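Local coordinates for putative Fe-S biosynthesis protein (Lactobacillus salivarius, PDB 2P2E) that is of unknown function but probably takes part in iron-sulphur cluster assembly, at residues Ile5-Asp10 and Ser70-Phe75; Val25-Phe30 and Leu52-Asp57; Asn46-Ile51 and Glu109-Leu114. All coordinates share one frame; numbering follows the deposited sequence.

Contact 1 (Ile5-Asp10 and Ser70-Phe75); sequences ITVTDD and SNIGKF
Asn71 OD1 takes the backbone N-H of Val7 at 2.8 Å in a nearly straight bond, 162° at the hydrogen, arriving in the carbonyl plane on a lone pair. The other half of the same amide answers: Asn71 ND2 donates to Val7 O at 3.0 Å, and the donor again arrives in the carbonyl plane, on a lone pair of Val7 O. One flat side-chain amide therefore clasps both polar backbone atoms of Val7, much as a neighbouring strand would, and the two bonds together fix its rotation. The amide gets there because Asn71 CG sits between the backbone N and the carbonyl carbon (chi1 56°), which brings the amide alongside the backbone of Val7, at the end of strand 4-7.

Below this clasp the contact is apolar. Ile72 crosses Val7 at about a right angle, its CG2 branch 4.0 Å from Val7 CB, and both residues also rest on Ala12 of helix 9-19. Phe75 receives Val7 CG2 at its ring edge, 4.4 Å from CE2, while Ile5 CD1 approaches the ring obliquely, 4.3 Å from CD2. Further back, Ser70 CA leans on Ile5 O at 3.3 Å in a C-H...O contact.

The chain carrying Asn71 is itself tied down by Ser70. Its OG accepts from Ile72 N at 3.0 Å and donates to Gly73 O at 2.6 Å; one hydroxyl at the start of the bend thus holds two backbone groups of its later part. This is an ST turn combined with a type I beta turn over Ser70-Gly73, and it links strand 66-70 to its antiparallel neighbour 75-77 in the mixed sheet, with the Asn71 amide standing in for strand pairing where strand 4-7 gives way to helix 9-19.

Contact 2 (Val25-Phe30 and Leu52-Asp57); sequences VLLLDF and LVVSKD
Asp29 swings CG anti to its backbone N (chi1 176°), and Leu52 places CG anti to its carbonyl carbon (chi1 -80°); these settings lay the fork of the leucine against the stem of the aspartate. The two side chains cross obliquely, with Leu52 CD2 3.4 Å from Asp29 CB, a tight fit, and CD1 close to the same carbon. Both methyls lie against one side of the Asp29 stem, CD2 also brushing its carboxyl group, while the carboxylate oxygens have polar partners: OD2 forms a salt bridge with Arg50 NE and OD1 a hydrogen bond with Tyr64 OH.

Strands 24-30 and 49-55 run antiparallel here as neighbours in the mixed sheet, their axes 142° apart in direction. Val25 and Val54 form one hydrogen-bonded pair, with bonds in both directions; Leu27 and Leu52 form the next, where Leu27 N donates to Leu52 O at 2.8 Å, nearly along the C=O axis. Between them Leu26 and Val53 make the non-hydrogen-bonded pair.

On the face bearing Val25, Leu27, Leu52 and Val54, the Leu27 and Leu52 CB atoms stand 4.0 Å apart. Diagonally, Leu27 CD1 meets Val54 CG1 at 4.0 Å, the side chains crossing at about a right angle, and Leu37 packs on both. The other face has Leu26 CD2 against Val53 CB at 4.2 Å, with helix 9-19 touching the pair through Thr19 and Tyr18. At the outer end Val25 CG2 abuts Lys56 CG at 3.6 Å, and the extended lysine runs on across it to hydrogen-bond through NZ with Ser22 O.

Contact 3 (Asn46-Ile51 and Glu109-Leu114); sequences NSDFRI and ELMPAL
Phe49, Leu114 and selenomethionine Met111 make most of this contact, at a classic beta bulge in which Leu110 and Met111 both face Leu102 on strand 100-104. Strand 108-118 turns corners here, at 110, 112 and 113. No hydrogen bond joins the two segments, so they meet by side chains, and pairing of the strands begins farther on, where Ile51 bonds to Ser115 and Gln117 through the backbone.

Phe49 CB meets both others on one side, 4.2 Å from Met111 CB and 4.1 Å from Leu114 CD1, while its ring turns the other way, to meet Phe30 edge-to-face. Leu102 of the neighbouring strand touches all three residues.

Leu114 holds CG anti to its backbone N (chi1 -172°), which sends the branch across toward the Phe49-Arg50 peptide. CD1 then lies 3.7 Å from Arg50 CA, and the rest of the fork slants across Ile51, with CG 3.9 Å from Ile51 CG1. The arginine itself leads off the other way, toward Asp29.

Met111 starts out extended and then bends at chi2 (63°), so its selenium hooks across Asp48, at about a right angle to that side chain, with SE 4.0 Å from Asp48 OD2. Beyond the selenium, the terminal methyl CE comes to rest 3.3 Å from Phe49 O.

Overall arrangement
The three contacts sit roughly at the corners of a triangle, centres 14 to 16 Å apart, on one mixed eight-stranded sheet. Contacts 2 and 3 share strand 49-55, which pairs with 24-30 on one flank and 108-118 on the other, and lie on opposite sides of the chain's centre. In sequence, contact 2 falls within the span bridged by contact 1, whereas contact 3 alternates with both. Mostly apolar groups join them, besides one salt bridge between contacts 2 and 3: Phe75 of contact 1 packs on Leu26 and Ile51, and Leu28 touches both Ile5 and Ile51. All six segments lie within one iron-sulphur biosynthesis family region, and the contacts tie distant parts of the chain into one sheet.

Contact 1 (Ile5-Asp10 and Ser70-Phe75)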
# COMPACT_ATOMS: atom_id res chain seq x y z
N ILE A 5 6.80 -7.47 -4.12
CA ILE A 5 7.23 -6.09 -4.03
C ILE A 5 8.56 -5.96 -3.33
O ILE A 5 8.78 -6.56 -2.28
CB ILE A 5 6.21 -5.22 -3.27
CG1 ILE A 5 4.95 -5.02 -4.11
CG2 ILE A 5 6.81 -3.87 -2.93
CD1 ILE A 5 3.94 -4.12 -3.44
N THR A 6 9.45 -5.16 -3.91
CA THR A 6 10.76 -4.92 -3.34
C THR A 6 10.76 -3.50 -2.78
O THR A 6 10.43 -2.57 -3.50
CB THR A 6 11.87 -5.05 -4.40
OG1 THR A 6 11.91 -6.40 -4.87
CG2 THR A 6 13.21 -4.67 -3.82
N VAL A 7 11.12 -3.34 -1.51
CA VAL A 7 11.16 -2.03 -0.88
C VAL A 7 12.62 -1.61 -0.63
O VAL A 7 13.35 -2.30 0.07
CB VAL A 7 10.40 -2.07 0.47
CG1 VAL A 7 10.38 -0.69 1.12
CG2 VAL A 7 8.98 -2.58 0.25
N THR A 8 13.04 -0.49 -1.22
CA THR A 8 14.41 -0.02 -1.05
C THR A 8 14.70 0.29 0.41
O THR A 8 13.77 0.36 1.22
CB THR A 8 14.69 1.26 -1.88
OG1 THR A 8 13.89 2.34 -1.39
CG2 THR A 8 14.38 1.03 -3.33
N ASP A 9 15.97 0.47 0.75
CA ASP A 9 16.34 0.77 2.12
C ASP A 9 15.74 2.09 2.60
O ASP A 9 15.19 2.16 3.70
CB ASP A 9 17.87 0.81 2.27
CG ASP A 9 18.50 -0.58 2.17
OD1 ASP A 9 17.89 -1.56 2.66
OD2 ASP A 9 19.61 -0.70 1.62
N ASP A 10 15.83 3.14 1.79
CA ASP A 10 15.27 4.43 2.18
C ASP A 10 13.77 4.36 2.40
O ASP A 10 13.23 5.03 3.28
CB ASP A 10 15.57 5.48 1.12
CG ASP A 10 17.04 5.74 0.97
OD1 ASP A 10 17.70 6.00 2.01
OD2 ASP A 10 17.54 5.70 -0.18
N SER A 70 6.73 -9.30 0.46
CA SER A 70 7.71 -8.24 0.39
C SER A 70 8.77 -8.42 1.46
O SER A 70 8.55 -9.13 2.44
CB SER A 70 7.06 -6.87 0.57
OG SER A 70 7.20 -6.41 1.91
N ASN A 71 9.89 -7.74 1.28
CA ASN A 71 11.00 -7.81 2.21
C ASN A 71 10.76 -7.08 3.54
O ASN A 71 11.60 -7.14 4.43
CB ASN A 71 12.28 -7.30 1.54
CG ASN A 71 12.13 -5.89 0.97
OD1 ASN A 71 11.26 -5.63 0.16
ND2 ASN A 71 13.01 -4.99 1.40
N ILE A 72 9.64 -6.38 3.68
CA ILE A 72 9.39 -5.73 4.96
C ILE A 72 8.12 -6.25 5.60
O ILE A 72 7.62 -5.67 6.55
CB ILE A 72 9.26 -4.20 4.85
CG1 ILE A 72 7.96 -3.82 4.16
CG2 ILE A 72 10.45 -3.63 4.11
CD1 ILE A 72 7.64 -2.34 4.26
N GLY A 73 7.60 -7.35 5.08
CA GLY A 73 6.38 -7.92 5.61
C GLY A 73 5.33 -8.04 4.51
O GLY A 73 5.64 -7.90 3.33
N LYS A 74 4.10 -8.30 4.90
CA LYS A 74 3.01 -8.45 3.96
C LYS A 74 2.27 -7.17 3.63
O LYS A 74 2.25 -6.23 4.40
CB LYS A 74 2.00 -9.47 4.48
CG LYS A 74 2.41 -10.90 4.25
CD LYS A 74 1.42 -11.86 4.89
CE LYS A 74 1.74 -13.30 4.55
NZ LYS A 74 3.13 -13.66 4.96
N PHE A 75 1.65 -7.17 2.45
CA PHE A 75 0.85 -6.07 1.94
C PHE A 75 -0.46 -6.70 1.51
O PHE A 75 -0.46 -7.61 0.69
CB PHE A 75 1.48 -5.47 0.70
CG PHE A 75 2.47 -4.39 0.98
CD1 PHE A 75 2.04 -3.12 1.32
CD2 PHE A 75 3.84 -4.63 0.85
CE1 PHE A 75 2.97 -2.09 1.53
CE2 PHE A 75 4.77 -3.61 1.06
CZ PHE A 75 4.34 -2.34 1.39

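Contact 2 (Val25-Phe30 and Leu52-Asp57)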
# COMPACT_ATOMS: atom_id res chain seq x y z
N VAL A 25 -0.95 -3.60 10.18
CA VAL A 25 -1.05 -4.30 8.91
C VAL A 25 -0.99 -3.26 7.78
O VAL A 25 -1.55 -2.17 7.89
CB VAL A 25 -2.38 -5.09 8.80
CG1 VAL A 25 -2.56 -5.67 7.41
CG2 VAL A 25 -2.40 -6.19 9.84
N LEU A 26 -0.30 -3.59 6.70
CA LEU A 26 -0.17 -2.69 5.56
C LEU A 26 -1.09 -3.06 4.41
O LEU A 26 -1.25 -4.24 4.09
CB LEU A 26 1.27 -2.68 5.06
CG LEU A 26 2.27 -2.01 5.98
CD1 LEU A 26 3.65 -2.11 5.41
CD2 LEU A 26 1.89 -0.56 6.16
N LEU A 27 -1.67 -2.05 3.79
CA LEU A 27 -2.55 -2.27 2.67
C LEU A 27 -2.16 -1.43 1.47
O LEU A 27 -1.84 -0.25 1.59
CB LEU A 27 -3.99 -1.92 3.05
CG LEU A 27 -4.57 -2.51 4.32
CD1 LEU A 27 -5.98 -1.98 4.47
CD2 LEU A 27 -4.56 -4.03 4.28
N LEU A 28 -2.17 -2.06 0.30
CA LEU A 28 -1.90 -1.35 -0.93
C LEU A 28 -3.32 -1.16 -1.44
O LEU A 28 -3.90 -2.05 -2.06
CB LEU A 28 -1.10 -2.21 -1.90
CG LEU A 28 -0.83 -1.54 -3.25
CD1 LEU A 28 -0.20 -0.16 -3.07
CD2 LEU A 28 0.08 -2.44 -4.04
N ASP A 29 -3.89 -0.01 -1.13
CA ASP A 29 -5.26 0.29 -1.49
C ASP A 29 -5.46 0.94 -2.84
O ASP A 29 -4.66 1.75 -3.29
CB ASP A 29 -5.87 1.17 -0.39
CG ASP A 29 -7.28 1.63 -0.72
OD1 ASP A 29 -8.13 0.76 -1.02
OD2 ASP A 29 -7.54 2.85 -0.67
N PHE A 30 -6.54 0.54 -3.50
CA PHE A 30 -6.91 1.13 -4.77
C PHE A 30 -8.09 2.00 -4.35
O PHE A 30 -9.18 1.50 -4.03
CB PHE A 30 -7.35 0.07 -5.78
CG PHE A 30 -7.44 0.59 -7.17
CD1 PHE A 30 -6.31 1.14 -7.79
CD2 PHE A 30 -8.64 0.59 -7.86
CE1 PHE A 30 -6.38 1.69 -9.06
CE2 PHE A 30 -8.73 1.14 -9.13
CZ PHE A 30 -7.60 1.69 -9.74
N LEU A 52 -2.22 2.20 3.06
CA LEU A 52 -3.03 2.38 4.25
C LEU A 52 -2.48 1.51 5.35
O LEU A 52 -2.05 0.39 5.09
CB LEU A 52 -4.48 1.96 3.98
CG LEU A 52 -5.46 2.87 3.26
CD1 LEU A 52 -4.79 3.56 2.09
CD2 LEU A 52 -6.65 2.03 2.80
N VAL A 53 -2.49 2.02 6.57
CA VAL A 53 -2.04 1.23 7.70
C VAL A 53 -3.21 1.18 8.67
O VAL A 53 -3.77 2.21 9.07
CB VAL A 53 -0.77 1.81 8.35
CG1 VAL A 53 -0.90 3.29 8.47
CG2 VAL A 53 -0.54 1.18 9.72
N VAL A 54 -3.58 -0.04 9.01
CA VAL A 54 -4.68 -0.32 9.91
C VAL A 54 -4.16 -1.21 11.02
O VAL A 54 -2.99 -1.56 11.05
CB VAL A 54 -5.78 -1.09 9.19
CG1 VAL A 54 -6.34 -0.27 8.06
CG2 VAL A 54 -5.21 -2.39 8.67
N SER A 55 -5.06 -1.57 11.94
CA SER A 55 -4.74 -2.45 13.05
C SER A 55 -5.37 -3.80 12.76
O SER A 55 -6.32 -3.90 11.98
CB SER A 55 -5.31 -1.90 14.36
OG SER A 55 -4.82 -0.61 14.64
N LYS A 56 -4.85 -4.84 13.39
CA LYS A 56 -5.36 -6.17 13.16
C LYS A 56 -6.78 -6.37 13.67
O LYS A 56 -7.33 -7.46 13.56
CB LYS A 56 -4.41 -7.19 13.80
CG LYS A 56 -3.01 -7.10 13.22
CD LYS A 56 -2.06 -8.13 13.81
CE LYS A 56 -0.71 -8.11 13.10
NZ LYS A 56 0.29 -8.99 13.79
N ASP A 57 -7.38 -5.32 14.22
CA ASP A 57 -8.75 -5.43 14.71
C ASP A 57 -9.79 -4.92 13.71
O ASP A 57 -10.94 -5.36 13.71
CB ASP A 57 -8.92 -4.69 16.05
CG ASP A 57 -8.38 -3.27 16.01
OD1 ASP A 57 -7.15 -3.10 16.15
OD2 ASP A 57 -9.18 -2.32 15.83

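Contact 3 (Asn46-Ile51 and Glu109-Leu114)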
# COMPACT_ATOMS: atom_id res chain seq x y z
N ASN A 46 -10.25 8.78 -6.83
CA ASN A 46 -9.77 8.88 -8.20
C ASN A 46 -9.12 7.57 -8.65
O ASN A 46 -8.29 7.55 -9.56
CB ASN A 46 -8.78 10.03 -8.32
CG ASN A 46 -7.56 9.82 -7.46
OD1 ASN A 46 -7.67 9.63 -6.24
ND2 ASN A 46 -6.39 9.85 -8.10
N SER A 47 -9.53 6.48 -8.02
CA SER A 47 -9.01 5.16 -8.32
C SER A 47 -7.50 5.19 -8.53
O SER A 47 -6.99 4.96 -9.62
CB SER A 47 -9.72 4.58 -9.55
OG SER A 47 -9.69 5.51 -10.62
N ASP A 48 -6.79 5.50 -7.44
CA ASP A 48 -5.35 5.56 -7.46
C ASP A 48 -4.78 4.75 -6.31
O ASP A 48 -5.48 4.44 -5.36
CB ASP A 48 -4.88 7.00 -7.35
CG ASP A 48 -4.20 7.45 -8.60
OD1 ASP A 48 -4.05 6.61 -9.50
OD2 ASP A 48 -3.81 8.64 -8.67
N PHE A 49 -3.50 4.42 -6.41
CA PHE A 49 -2.82 3.64 -5.38
C PHE A 49 -2.34 4.45 -4.21
O PHE A 49 -1.90 5.57 -4.37
CB PHE A 49 -1.61 2.93 -5.97
CG PHE A 49 -1.95 1.75 -6.79
CD1 PHE A 49 -2.49 0.62 -6.21
CD2 PHE A 49 -1.73 1.76 -8.16
CE1 PHE A 49 -2.79 -0.49 -6.97
CE2 PHE A 49 -2.03 0.65 -8.92
CZ PHE A 49 -2.56 -0.48 -8.33
N ARG A 50 -2.42 3.87 -3.02
CA ARG A 50 -1.95 4.54 -1.82
C ARG A 50 -1.76 3.49 -0.74
O ARG A 50 -2.35 2.41 -0.80
CB ARG A 50 -2.97 5.57 -1.37
CG ARG A 50 -4.29 4.97 -1.00
CD ARG A 50 -5.20 5.97 -0.34
NE ARG A 50 -6.51 5.37 -0.10
CZ ARG A 50 -7.45 5.93 0.64
NH1 ARG A 50 -7.24 7.10 1.22
NH2 ARG A 50 -8.61 5.31 0.81
N ILE A 51 -0.92 3.79 0.24
CA ILE A 51 -0.68 2.85 1.33
C ILE A 51 -1.50 3.19 2.56
O ILE A 51 -1.48 4.32 3.03
CB ILE A 51 0.79 2.84 1.78
CG1 ILE A 51 1.69 2.60 0.58
CG2 ILE A 51 1.01 1.76 2.82
CD1 ILE A 51 1.30 1.41 -0.21
N GLU A 109 6.20 3.41 -14.07
CA GLU A 109 5.60 4.11 -12.95
C GLU A 109 4.11 3.81 -12.87
O GLU A 109 3.37 4.07 -13.81
CB GLU A 109 5.79 5.61 -13.08
CG GLU A 109 7.23 6.07 -12.87
CD GLU A 109 7.31 7.52 -12.45
OE1 GLU A 109 6.67 8.36 -13.14
OE2 GLU A 109 7.99 7.82 -11.44
N LEU A 110 3.69 3.24 -11.75
CA LEU A 110 2.29 2.93 -11.54
C LEU A 110 1.71 4.06 -10.72
O LEU A 110 0.55 4.44 -10.90
CB LEU A 110 2.14 1.61 -10.78
CG LEU A 110 2.47 0.35 -11.57
CD1 LEU A 110 2.58 -0.84 -10.65
CD2 LEU A 110 1.39 0.13 -12.61
N MSE A 111 2.54 4.61 -9.84
CA MSE A 111 2.16 5.71 -8.97
C MSE A 111 3.39 6.52 -8.58
O MSE A 111 4.09 6.17 -7.63
CB MSE A 111 1.49 5.18 -7.71
CG MSE A 111 1.15 6.28 -6.74
SE MSE A 111 -0.16 7.51 -7.51
CE MSE A 111 -0.89 8.30 -5.88
N PRO A 112 3.67 7.61 -9.29
CA PRO A 112 4.85 8.43 -8.98
C PRO A 112 4.91 9.06 -7.59
O PRO A 112 5.99 9.32 -7.08
CB PRO A 112 4.84 9.48 -10.09
CG PRO A 112 3.39 9.56 -10.49
CD PRO A 112 2.96 8.12 -10.48
N ALA A 113 3.75 9.30 -6.98
CA ALA A 113 3.72 9.88 -5.64
C ALA A 113 2.79 9.05 -4.76
O ALA A 113 1.60 9.34 -4.63
CB ALA A 113 3.24 11.32 -5.71
N LEU A 114 3.34 8.01 -4.15
CA LEU A 114 2.59 7.10 -3.29
C LEU A 114 2.49 7.62 -1.86
O LEU A 114 3.48 7.67 -1.16
CB LEU A 114 3.30 5.76 -3.32
CG LEU A 114 2.68 4.53 -2.69
CD1 LEU A 114 1.39 4.14 -3.40
CD2 LEU A 114 3.71 3.41 -2.78